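Local coordinates for erythromycin dehydratase (Saccharopolyspora erythraea, PDB 3EL6), which probably catalyses the removal of water from beta-hydroxyacyl intermediates while the polyketide chain of erythromycin is being built, at residues V97-V102 against T154-V159; G113-M118 against E137-L142; A199-W204 against E213-A218; D207-A212 against V270-G275. One frame throughout, in Å; residues are numbered along the deposited sequence.

Interaction 1 of 4, residues V97-V102 against T154-V159; sequences VLEELV and TLAQGV
Val97 and Ala156 begin an antiparallel strand pairing, broken by a classic beta bulge, between strand 97-103 and the end of strand 148-156 in the double hotdog fold. The two residues form a hydrogen-bonded pair, with Ala156 N 2.7 Å from Val97 O and Val97 N 3.0 Å from Ala156 O. Their side chains share one face of the sheet, where Val97 CG2 also comes within 3.2 Å of Gln157 O. Farther along, Glu99 N lies 2.8 Å from Thr154 O, but the bond is weak because its N-H...O angle is only 124°; that from Glu100 N to the same oxygen is weak through length. Thr154 N then closes properly on Glu100 O at 2.9 Å. Glu99, the extra residue, keeps CG anti to its backbone N (chi1 176°), which lays its extended chain alongside Thr154: OE2 stands 3.7 Å from Thr154 CG2, and OE1 lies 4.0 Å from Ala156 CB. Arg128 gives it a long, weak ion pair. Leu98 and Leu155 share the other face, their CD2 atoms 4.0 Å apart. That apolar side lies against helix 79-93, whereas the Val97 side is mixed, apolar at Val97 and Ala156 and polar toward Thr154 and Glu100.

Interaction 2 of 4, residues G113-M118 against E137-L142; sequences GALLRM and EDVADL
The guanidinium of Arg117, beside Leu142, is held by polar partners outside the two segments: NH1 donates to the carbonyl of Asp45 of the second subunit, while NE has a weak bond to Thr55 OG1 and NH2 a weak one to Gly31 O of the second subunit. Arg117 NH2 also lies 3.5 Å from Leu142 CD1. With CG anti to the backbone N (chi1 173°), the chain leaves the strand, and the bends at chi2 and chi3 carry NH2 to Leu142, whose side chain approaches from the opposite direction. Leucine suits this place, since one methyl, CD1, can pack against a group whose N-H bonds go to other partners, two of them weakly. Segment 113-118 opens strand 114-123, the neighbour of strand 129-137 in a hairpin of the double hotdog; the loop that follows the second strand folds back over the first. Ala114 and Glu137 are the last bridged pair, non-hydrogen-bonded, with CA atoms 4.7 Å apart and side chains diverging. Beyond them Leu115 takes over: its CD1 reaches Val139 CG2 at 3.6 Å and Leu142 CD1 at 3.9 Å, making a small apolar cluster that Trp147 joins. Asp138 crosses the same leucine at about a right angle, its OD2 3.3 Å from Leu115 CD2, and OD2 also makes a long, weak ion pair with Arg57. Gly113 has a positive phi (87°), at which a CB would press on the preceding carbonyl.

Interaction 3 of 4, residues A199-W204 against E213-A218; sequences ALRAAW and EVSIAA
The indole of Trp204 offers its edge to the carboxylate of Glu213, with CH2 3.6 Å from Glu213 OE2 and the two planes 75° apart. An aromatic edge carries partial positive charge and so suits a carboxylate oxygen; OE2 is also bonded by NE1 of Trp169, whose ring meets that of Trp204 almost perpendicularly. The second flat group is the guanidinium of Arg201. Over one of its faces, toward the rim, lies Ala199 N, 4.2 Å above the plane, and at its edge sits Ser215 O. Lying in the guanidinium plane, Ser215 O accepts from Arg201 NH2 at 2.9 Å and from Arg201 NE at 3.2 Å, both donors arriving from the same face of the carbonyl. A bend at chi2 (-62°) turns the arginine back along the neighbouring strand, where its CG also lies 3.4 Å from Ser215 OG. Arginine thus supplies side-chain donors at the exposed margin of the pairing. On the buried side, Leu200 and Val214 lie side by side, CD2 to CG2 3.8 Å, and small Ala199 packs on Ala232 of helix 227-235 with its CB 3.9 Å from Ile216 CG2. In the backbone, Glu213 O receives a sound bond from Arg201 N at 2.8 Å and a weak one from Ala202 N, while Glu213 N bonds Ala202 O. Two residues facing one in this way form a classic beta bulge, here set in the antiparallel hairpin of strands 200-206 and 209-215 in the double hotdog fold.

Interaction 4 of 4, residues D207-A212 against V270-G275; sequences DDSVYA and VATPAG
Val210 and Ala271 join strands 209-215 and 266-273 by a reciprocal pair of backbone hydrogen bonds: Ala271 N lies 2.8 Å from Val210 O and Val210 N 3.0 Å from Ala271 O, both nearly straight (172° and 166°). Ala271 O also receives a CA-H contact from Ser209 CA at 3.4 Å. At the next position Tyr211 and Val270 point the same way and lie side by side. Val270 CG2 comes within 3.8 Å of Tyr211 CD1, and Val270 CG1 meets Tyr211 CE1 at the same distance; the branched residue thus brings both its methyls to the ring, obliquely. Toward the strand ends the contacts are van der Waals: Ser209 OG lies 3.6 Å from Thr272 CG2. Pro273, which has no N-H to offer, packs its CG 3.5 Å from Asp208 CB where the two strands draw apart; the aspartate's carboxylate is engaged by Arg205 in a salt bridge. Strand 209-215 runs between strands 200-206 and 266-273. Tyr211 packs against Trp204 of the former and Trp169 of a nearby loop, while Ala271 touches Thr236 and, on strand 278-284, Met279 and Leu281.

In the fold
Three of the contacts are strand pairings of the double hotdog; interaction 2 is mainly a loop folded over a strand. Interactions 3 and 4 share strand 209-215 and touch, Trp204 O lying 2.8 Å from Tyr211 N in a probable hydrogen bond, so three neighbouring strands are tied in turn. Interaction 2 is nested in the loop closed by interaction 1, yet their centres are about 26 Å apart. Interactions 1 and 3, on opposite sides of the chain's centre, both use a classic bulge, with the extra residue an acidic chain in one and an arginine in the other. Interaction 4 is regular pairing. Interaction 2, largely buried and held by packing, alone reaches the second subunit; the others are partly buried.

Interaction 1 of 4, residues V97-V102 against T154-V159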
loop_
_atom_site.group_PDB
_atom_site.type_symbol
_atom_site.label_atom_id
_atom_site.label_comp_id
_atom_site.label_asym_id
_atom_site.label_seq_id
_atom_site.Cartn_x
_atom_site.Cartn_y
_atom_site.Cartn_z
ATOM N N VAL A 97 18.066 7.340 5.314
ATOM C CA VAL A 97 19.047 7.761 4.301
ATOM C C VAL A 97 18.561 7.431 2.921
ATOM O O VAL A 97 18.109 6.312 2.628
ATOM C CB VAL A 97 20.450 7.088 4.535
ATOM C CG1 VAL A 97 21.399 7.358 3.387
ATOM C CG2 VAL A 97 21.019 7.682 5.849
ATOM N N LEU A 98 18.687 8.416 2.052
ATOM C CA LEU A 98 18.380 8.206 0.644
ATOM C C LEU A 98 19.682 7.764 -0.001
ATOM O O LEU A 98 20.538 8.583 -0.346
ATOM C CB LEU A 98 17.829 9.518 0.096
ATOM C CG LEU A 98 16.609 9.645 -0.775
ATOM C CD1 LEU A 98 16.539 10.991 -1.571
ATOM C CD2 LEU A 98 16.087 8.383 -1.566
ATOM N N GLU A 99 19.900 6.440 -0.088
ATOM C CA GLU A 99 21.115 5.948 -0.669
ATOM C C GLU A 99 21.259 6.361 -2.126
ATOM O O GLU A 99 22.334 6.727 -2.573
ATOM C CB GLU A 99 21.173 4.425 -0.561
ATOM C CG GLU A 99 22.387 3.892 -1.236
ATOM C CD GLU A 99 22.631 2.476 -0.824
ATOM O OE1 GLU A 99 23.105 2.282 0.318
ATOM O OE2 GLU A 99 22.348 1.585 -1.664
ATOM N N GLU A 100 20.177 6.329 -2.881
ATOM C CA GLU A 100 20.171 6.962 -4.210
ATOM C C GLU A 100 18.760 7.364 -4.560
ATOM O O GLU A 100 17.785 6.715 -4.113
ATOM C CB GLU A 100 20.648 5.909 -5.219
ATOM C CG GLU A 100 20.378 6.190 -6.678
ATOM C CD GLU A 100 20.721 4.987 -7.576
ATOM O OE1 GLU A 100 20.081 3.916 -7.397
ATOM O OE2 GLU A 100 21.614 5.116 -8.464
ATOM N N LEU A 101 18.631 8.459 -5.306
ATOM C CA LEU A 101 17.342 8.767 -5.985
ATOM C C LEU A 101 17.654 9.261 -7.357
ATOM O O LEU A 101 18.453 10.233 -7.528
ATOM C CB LEU A 101 16.532 9.796 -5.174
ATOM C CG LEU A 101 15.099 9.926 -5.732
ATOM C CD1 LEU A 101 14.273 8.703 -5.317
ATOM C CD2 LEU A 101 14.501 11.220 -5.210
ATOM N N VAL A 102 17.088 8.584 -8.362
ATOM C CA VAL A 102 17.324 8.952 -9.746
ATOM C C VAL A 102 16.028 9.534 -10.277
ATOM O O VAL A 102 14.948 8.909 -10.176
ATOM C CB VAL A 102 17.733 7.728 -10.568
ATOM C CG1 VAL A 102 17.945 8.124 -12.024
ATOM C CG2 VAL A 102 19.003 7.170 -9.986
ATOM N N THR A 154 16.654 4.120 -3.405
ATOM C CA THR A 154 16.917 3.145 -2.361
ATOM C C THR A 154 17.046 3.869 -1.035
ATOM O O THR A 154 17.719 4.915 -0.968
ATOM C CB THR A 154 18.255 2.397 -2.703
ATOM O OG1 THR A 154 18.103 1.717 -3.963
ATOM C CG2 THR A 154 18.650 1.388 -1.587
ATOM N N LEU A 155 16.378 3.354 0.002
ATOM C CA LEU A 155 16.421 3.903 1.340
ATOM C C LEU A 155 17.339 3.009 2.137
ATOM O O LEU A 155 17.310 1.749 1.981
ATOM C CB LEU A 155 15.021 3.833 2.018
ATOM C CG LEU A 155 13.971 4.727 1.250
ATOM C CD1 LEU A 155 12.642 4.443 1.947
ATOM C CD2 LEU A 155 14.428 6.221 1.422
ATOM N N ALA A 156 18.115 3.600 3.030
ATOM C CA ALA A 156 19.053 2.778 3.836
ATOM C C ALA A 156 19.155 3.336 5.236
ATOM O O ALA A 156 18.538 4.341 5.598
ATOM C CB ALA A 156 20.426 2.823 3.215
ATOM N N GLN A 157 20.058 2.739 6.003
ATOM C CA GLN A 157 20.175 3.032 7.426
ATOM C C GLN A 157 20.928 4.368 7.722
ATOM O O GLN A 157 21.809 4.762 6.977
ATOM C CB GLN A 157 20.965 1.891 8.116
ATOM C CG GLN A 157 20.249 0.496 7.916
ATOM C CD GLN A 157 20.584 -0.286 6.674
ATOM O OE1 GLN A 157 21.246 0.183 5.740
ATOM N NE2 GLN A 157 20.122 -1.565 6.654
ATOM N N GLY A 158 20.552 4.972 8.839
ATOM C CA GLY A 158 21.072 6.254 9.300
ATOM C C GLY A 158 22.548 6.119 9.641
ATOM O O GLY A 158 23.055 5.002 10.013
ATOM N N VAL A 159 23.259 7.223 9.457
ATOM C CA VAL A 159 24.671 7.266 9.783
ATOM C C VAL A 159 24.945 8.453 10.696
ATOM O O VAL A 159 24.156 9.405 10.745
ATOM C CB VAL A 159 25.566 7.347 8.551
ATOM C CG1 VAL A 159 25.379 6.129 7.621
ATOM C CG2 VAL A 159 25.298 8.624 7.775
#

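Interaction 2 of 4, residues G113-M118 against E137-L142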
loop_
_atom_site.group_PDB
_atom_site.type_symbol
_atom_site.label_atom_id
_atom_site.label_comp_id
_atom_site.label_asym_id
_atom_site.label_seq_id
_atom_site.Cartn_x
_atom_site.Cartn_y
_atom_site.Cartn_z
ATOM N N GLY A 113 -3.077 20.696 -10.896
ATOM C CA GLY A 113 -2.342 20.077 -9.768
ATOM C C GLY A 113 -1.900 18.671 -10.150
ATOM O O GLY A 113 -2.121 18.234 -11.277
ATOM N N ALA A 114 -1.283 17.948 -9.220
ATOM C CA ALA A 114 -0.798 16.593 -9.504
ATOM C C ALA A 114 -0.986 15.734 -8.280
ATOM O O ALA A 114 -0.883 16.233 -7.141
ATOM C CB ALA A 114 0.693 16.649 -9.912
ATOM N N LEU A 115 -1.343 14.456 -8.475
ATOM C CA LEU A 115 -1.354 13.516 -7.372
ATOM C C LEU A 115 0.033 12.909 -7.317
ATOM O O LEU A 115 0.710 12.779 -8.342
ATOM C CB LEU A 115 -2.411 12.401 -7.619
ATOM C CG LEU A 115 -3.839 12.891 -7.644
ATOM C CD1 LEU A 115 -4.806 11.885 -8.321
ATOM C CD2 LEU A 115 -4.250 13.121 -6.234
ATOM N N LEU A 116 0.433 12.477 -6.126
ATOM C CA LEU A 116 1.739 11.883 -5.880
ATOM C C LEU A 116 1.492 10.554 -5.169
ATOM O O LEU A 116 0.527 10.414 -4.377
ATOM C CB LEU A 116 2.519 12.744 -4.869
ATOM C CG LEU A 116 2.770 14.144 -5.401
ATOM C CD1 LEU A 116 3.215 15.055 -4.184
ATOM C CD2 LEU A 116 3.772 14.044 -6.505
ATOM N N ARG A 117 2.343 9.580 -5.464
ATOM C CA ARG A 117 2.251 8.275 -4.767
ATOM C C ARG A 117 3.661 7.728 -4.611
ATOM O O ARG A 117 4.421 7.634 -5.594
ATOM C CB ARG A 117 1.306 7.359 -5.573
ATOM C CG ARG A 117 1.209 5.879 -5.103
ATOM C CD ARG A 117 -0.000 5.425 -4.268
ATOM N NE ARG A 117 -1.236 6.178 -4.151
ATOM C CZ ARG A 117 -2.386 5.780 -4.665
ATOM N NH1 ARG A 117 -2.437 4.657 -5.415
ATOM N NH2 ARG A 117 -3.478 6.508 -4.494
ATOM N N MET A 118 4.073 7.417 -3.372
ATOM C CA MET A 118 5.370 6.818 -3.137
ATOM C C MET A 118 5.141 5.418 -2.582
ATOM O O MET A 118 4.257 5.241 -1.769
ATOM C CB MET A 118 6.190 7.619 -2.105
ATOM C CG MET A 118 6.705 8.924 -2.614
ATOM S SD MET A 118 7.731 9.534 -1.292
ATOM C CE MET A 118 6.517 9.959 -0.024
ATOM N N GLU A 137 -1.931 13.398 -13.277
ATOM C CA GLU A 137 -2.831 14.556 -13.266
ATOM C C GLU A 137 -3.929 14.332 -12.250
ATOM O O GLU A 137 -4.467 13.206 -12.101
ATOM C CB GLU A 137 -3.469 14.749 -14.652
ATOM C CG GLU A 137 -2.473 14.735 -15.769
ATOM C CD GLU A 137 -2.963 15.491 -17.000
ATOM O OE1 GLU A 137 -4.184 15.770 -17.080
ATOM O OE2 GLU A 137 -2.119 15.826 -17.875
ATOM N N ASP A 138 -4.304 15.396 -11.540
ATOM C CA ASP A 138 -5.306 15.274 -10.483
ATOM C C ASP A 138 -6.630 14.736 -11.037
ATOM O O ASP A 138 -7.054 15.116 -12.135
ATOM C CB ASP A 138 -5.522 16.638 -9.785
ATOM C CG ASP A 138 -5.863 16.498 -8.309
ATOM O OD1 ASP A 138 -5.925 17.557 -7.631
ATOM O OD2 ASP A 138 -6.051 15.349 -7.808
ATOM N N VAL A 139 -7.266 13.834 -10.288
ATOM C CA VAL A 139 -8.562 13.258 -10.654
ATOM C C VAL A 139 -9.401 13.115 -9.408
ATOM O O VAL A 139 -8.864 12.980 -8.322
ATOM C CB VAL A 139 -8.485 11.808 -11.235
ATOM C CG1 VAL A 139 -7.997 11.815 -12.677
ATOM C CG2 VAL A 139 -7.635 10.879 -10.302
ATOM N N ALA A 140 -10.713 13.076 -9.595
ATOM C CA ALA A 140 -11.652 13.010 -8.489
ATOM C C ALA A 140 -11.674 11.621 -7.883
ATOM O O ALA A 140 -11.769 11.476 -6.677
ATOM C CB ALA A 140 -13.046 13.368 -8.978
ATOM N N ASP A 141 -11.623 10.613 -8.742
ATOM C CA ASP A 141 -11.683 9.209 -8.331
ATOM C C ASP A 141 -10.313 8.587 -8.546
ATOM O O ASP A 141 -9.819 8.586 -9.684
ATOM C CB ASP A 141 -12.717 8.502 -9.203
ATOM C CG ASP A 141 -12.940 7.056 -8.799
ATOM O OD1 ASP A 141 -12.072 6.431 -8.122
ATOM O OD2 ASP A 141 -13.999 6.522 -9.198
ATOM N N LEU A 142 -9.679 8.112 -7.468
ATOM C CA LEU A 142 -8.325 7.614 -7.578
ATOM C C LEU A 142 -8.226 6.441 -8.578
ATOM O O LEU A 142 -7.147 6.174 -9.114
ATOM C CB LEU A 142 -7.746 7.259 -6.222
ATOM C CG LEU A 142 -6.895 8.391 -5.627
ATOM C CD1 LEU A 142 -5.607 8.548 -6.416
ATOM C CD2 LEU A 142 -7.628 9.725 -5.633
#

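Interaction 3 of 4, residues A199-W204 against E213-A218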
loop_
_atom_site.group_PDB
_atom_site.type_symbol
_atom_site.label_atom_id
_atom_site.label_comp_id
_atom_site.label_asym_id
_atom_site.label_seq_id
_atom_site.Cartn_x
_atom_site.Cartn_y
_atom_site.Cartn_z
ATOM N N ALA A 199 17.215 31.996 -3.300
ATOM C CA ALA A 199 17.565 31.783 -1.909
ATOM C C ALA A 199 19.081 31.741 -1.668
ATOM O O ALA A 199 19.497 31.532 -0.545
ATOM C CB ALA A 199 16.924 30.456 -1.376
ATOM N N LEU A 200 19.882 31.905 -2.715
ATOM C CA LEU A 200 21.351 32.091 -2.518
ATOM C C LEU A 200 21.570 33.508 -1.969
ATOM O O LEU A 200 21.281 34.466 -2.679
ATOM C CB LEU A 200 22.066 31.903 -3.853
ATOM C CG LEU A 200 22.039 30.484 -4.412
ATOM C CD1 LEU A 200 22.664 30.506 -5.849
ATOM C CD2 LEU A 200 22.865 29.527 -3.565
ATOM N N ARG A 201 21.916 33.640 -0.699
ATOM C CA ARG A 201 21.977 34.971 -0.044
ATOM C C ARG A 201 23.435 35.539 -0.109
ATOM O O ARG A 201 23.657 36.774 -0.134
ATOM C CB ARG A 201 21.532 34.889 1.401
ATOM C CG ARG A 201 20.093 34.360 1.620
ATOM C CD ARG A 201 18.980 35.272 0.980
ATOM N NE ARG A 201 17.736 34.474 0.932
ATOM C CZ ARG A 201 16.655 34.770 0.230
ATOM N NH1 ARG A 201 16.554 35.960 -0.366
ATOM N NH2 ARG A 201 15.645 33.898 0.173
ATOM N N ALA A 202 24.420 34.641 -0.091
ATOM C CA ALA A 202 25.848 35.058 -0.194
ATOM C C ALA A 202 26.665 33.868 -0.674
ATOM O O ALA A 202 26.246 32.719 -0.448
ATOM C CB ALA A 202 26.345 35.506 1.198
ATOM N N ALA A 203 27.769 34.093 -1.396
ATOM C CA ALA A 203 28.562 32.959 -1.831
ATOM C C ALA A 203 30.036 33.377 -1.964
ATOM O O ALA A 203 30.350 34.573 -2.186
ATOM C CB ALA A 203 28.077 32.448 -3.182
ATOM N N TRP A 204 30.905 32.381 -1.861
ATOM C CA TRP A 204 32.376 32.584 -1.921
ATOM C C TRP A 204 32.965 31.354 -2.590
ATOM O O TRP A 204 32.328 30.290 -2.577
ATOM C CB TRP A 204 32.975 32.670 -0.534
ATOM C CG TRP A 204 32.501 33.823 0.323
ATOM C CD1 TRP A 204 33.061 35.080 0.431
ATOM C CD2 TRP A 204 31.393 33.793 1.251
ATOM N NE1 TRP A 204 32.347 35.825 1.351
ATOM C CE2 TRP A 204 31.328 35.066 1.872
ATOM C CE3 TRP A 204 30.439 32.812 1.597
ATOM C CZ2 TRP A 204 30.361 35.384 2.830
ATOM C CZ3 TRP A 204 29.462 33.136 2.556
ATOM C CH2 TRP A 204 29.444 34.410 3.160
ATOM N N GLU A 213 25.532 30.931 1.745
ATOM C CA GLU A 213 24.523 31.033 2.778
ATOM C C GLU A 213 23.213 30.948 1.999
ATOM O O GLU A 213 23.032 31.670 1.019
ATOM C CB GLU A 213 24.619 32.406 3.455
ATOM C CG GLU A 213 25.824 32.458 4.442
ATOM C CD GLU A 213 26.046 33.830 5.040
ATOM O OE1 GLU A 213 25.277 34.794 4.712
ATOM O OE2 GLU A 213 27.015 33.934 5.832
ATOM N N VAL A 214 22.297 30.093 2.462
ATOM C CA VAL A 214 21.079 29.820 1.708
ATOM C C VAL A 214 19.955 29.849 2.746
ATOM O O VAL A 214 20.074 29.244 3.784
ATOM C CB VAL A 214 21.167 28.454 1.047
ATOM C CG1 VAL A 214 19.860 28.195 0.378
ATOM C CG2 VAL A 214 22.311 28.405 0.010
ATOM N N SER A 215 18.851 30.558 2.490
ATOM C CA SER A 215 17.776 30.639 3.488
ATOM C C SER A 215 16.475 31.052 2.781
ATOM O O SER A 215 16.508 31.648 1.705
ATOM C CB SER A 215 18.046 31.639 4.631
ATOM O OG SER A 215 18.233 32.961 4.081
ATOM N N ILE A 216 15.361 30.643 3.380
ATOM C CA ILE A 216 14.050 30.976 2.906
ATOM C C ILE A 216 13.279 31.458 4.122
ATOM O O ILE A 216 13.715 31.334 5.260
ATOM C CB ILE A 216 13.330 29.735 2.281
ATOM C CG1 ILE A 216 13.210 28.607 3.316
ATOM C CG2 ILE A 216 14.078 29.287 1.014
ATOM C CD1 ILE A 216 12.229 27.501 2.839
ATOM N N ALA A 217 12.098 32.029 3.914
ATOM C CA ALA A 217 11.290 32.341 5.060
ATOM C C ALA A 217 10.540 31.094 5.606
ATOM O O ALA A 217 9.888 30.383 4.853
ATOM C CB ALA A 217 10.299 33.443 4.713
ATOM N N ALA A 218 10.571 30.887 6.917
ATOM C CA ALA A 218 9.797 29.776 7.538
ATOM C C ALA A 218 8.309 29.765 7.130
ATOM O O ALA A 218 7.662 30.807 7.071
ATOM C CB ALA A 218 9.961 29.800 9.047
#

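Interaction 4 of 4, residues D207-A212 against V270-G275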
loop_
_atom_site.group_PDB
_atom_site.type_symbol
_atom_site.label_atom_id
_atom_site.label_comp_id
_atom_site.label_asym_id
_atom_site.label_seq_id
_atom_site.Cartn_x
_atom_site.Cartn_y
_atom_site.Cartn_z
ATOM N N ASP A 207 39.454 27.716 -4.865
ATOM C CA ASP A 207 39.721 26.624 -5.804
ATOM C C ASP A 207 38.414 26.341 -6.550
ATOM O O ASP A 207 37.768 27.251 -7.120
ATOM C CB ASP A 207 40.129 25.353 -5.036
ATOM C CG ASP A 207 41.150 25.635 -3.914
ATOM O OD1 ASP A 207 42.225 26.227 -4.225
ATOM O OD2 ASP A 207 40.887 25.262 -2.727
ATOM N N ASP A 208 38.020 25.069 -6.550
ATOM C CA ASP A 208 36.760 24.716 -7.161
ATOM C C ASP A 208 35.667 24.435 -6.102
ATOM O O ASP A 208 34.614 23.933 -6.451
ATOM C CB ASP A 208 36.925 23.534 -8.137
ATOM C CG ASP A 208 37.546 23.964 -9.485
ATOM O OD1 ASP A 208 37.372 25.153 -9.887
ATOM O OD2 ASP A 208 38.199 23.118 -10.141
ATOM N N SER A 209 35.929 24.758 -4.840
ATOM C CA SER A 209 34.895 24.678 -3.779
ATOM C C SER A 209 34.066 25.967 -3.683
ATOM O O SER A 209 34.607 27.064 -3.861
ATOM C CB SER A 209 35.557 24.438 -2.446
ATOM O OG SER A 209 36.166 23.147 -2.467
ATOM N N VAL A 210 32.776 25.829 -3.378
ATOM C CA VAL A 210 31.851 26.952 -3.306
ATOM C C VAL A 210 31.246 26.927 -1.925
ATOM O O VAL A 210 30.891 25.846 -1.434
ATOM C CB VAL A 210 30.732 26.769 -4.364
ATOM C CG1 VAL A 210 29.587 27.774 -4.137
ATOM C CG2 VAL A 210 31.302 26.854 -5.787
ATOM N N TYR A 211 31.128 28.089 -1.258
ATOM C CA TYR A 211 30.579 28.184 0.071
ATOM C C TYR A 211 29.351 29.092 -0.116
ATOM O O TYR A 211 29.465 30.092 -0.852
ATOM C CB TYR A 211 31.577 28.879 0.999
ATOM C CG TYR A 211 32.862 28.094 1.054
ATOM C CD1 TYR A 211 33.094 27.193 2.077
ATOM C CD2 TYR A 211 33.762 28.173 0.003
ATOM C CE1 TYR A 211 34.272 26.406 2.084
ATOM C CE2 TYR A 211 34.933 27.385 -0.006
ATOM C CZ TYR A 211 35.168 26.530 1.024
ATOM O OH TYR A 211 36.321 25.767 0.979
ATOM N N ALA A 212 28.209 28.800 0.508
ATOM C CA ALA A 212 27.060 29.727 0.250
ATOM C C ALA A 212 26.220 29.801 1.514
ATOM O O ALA A 212 26.193 28.862 2.282
ATOM C CB ALA A 212 26.215 29.244 -0.946
ATOM N N VAL A 270 28.672 23.897 1.813
ATOM C CA VAL A 270 29.968 23.788 1.138
ATOM C C VAL A 270 29.808 22.762 0.014
ATOM O O VAL A 270 29.393 21.592 0.286
ATOM C CB VAL A 270 31.035 23.279 2.114
ATOM C CG1 VAL A 270 32.355 23.157 1.357
ATOM C CG2 VAL A 270 31.134 24.221 3.380
ATOM N N ALA A 271 30.041 23.180 -1.228
ATOM C CA ALA A 271 29.910 22.278 -2.370
ATOM C C ALA A 271 31.321 21.991 -2.863
ATOM O O ALA A 271 32.101 22.915 -3.112
ATOM C CB ALA A 271 29.104 22.890 -3.462
ATOM N N THR A 272 31.655 20.709 -2.988
ATOM C CA THR A 272 32.993 20.310 -3.454
ATOM C C THR A 272 32.929 19.401 -4.707
ATOM O O THR A 272 32.018 18.580 -4.846
ATOM C CB THR A 272 33.800 19.690 -2.271
ATOM O OG1 THR A 272 33.035 18.651 -1.660
ATOM C CG2 THR A 272 33.958 20.682 -1.167
ATOM N N PRO A 273 33.879 19.551 -5.648
ATOM C CA PRO A 273 33.852 18.743 -6.886
ATOM C C PRO A 273 33.821 17.228 -6.558
ATOM O O PRO A 273 34.406 16.789 -5.564
ATOM C CB PRO A 273 35.196 19.113 -7.573
ATOM C CG PRO A 273 35.503 20.475 -7.070
ATOM C CD PRO A 273 35.070 20.434 -5.603
ATOM N N ALA A 274 33.075 16.465 -7.337
ATOM C CA ALA A 274 32.955 15.014 -7.065
ATOM C C ALA A 274 32.891 14.209 -8.356
ATOM O O ALA A 274 32.042 13.343 -8.538
ATOM C CB ALA A 274 31.761 14.709 -6.188
ATOM N N GLY A 275 33.792 14.496 -9.270
ATOM C CA GLY A 275 33.834 13.697 -10.470
ATOM C C GLY A 275 33.056 14.425 -11.520
ATOM O O GLY A 275 32.610 15.555 -11.290
#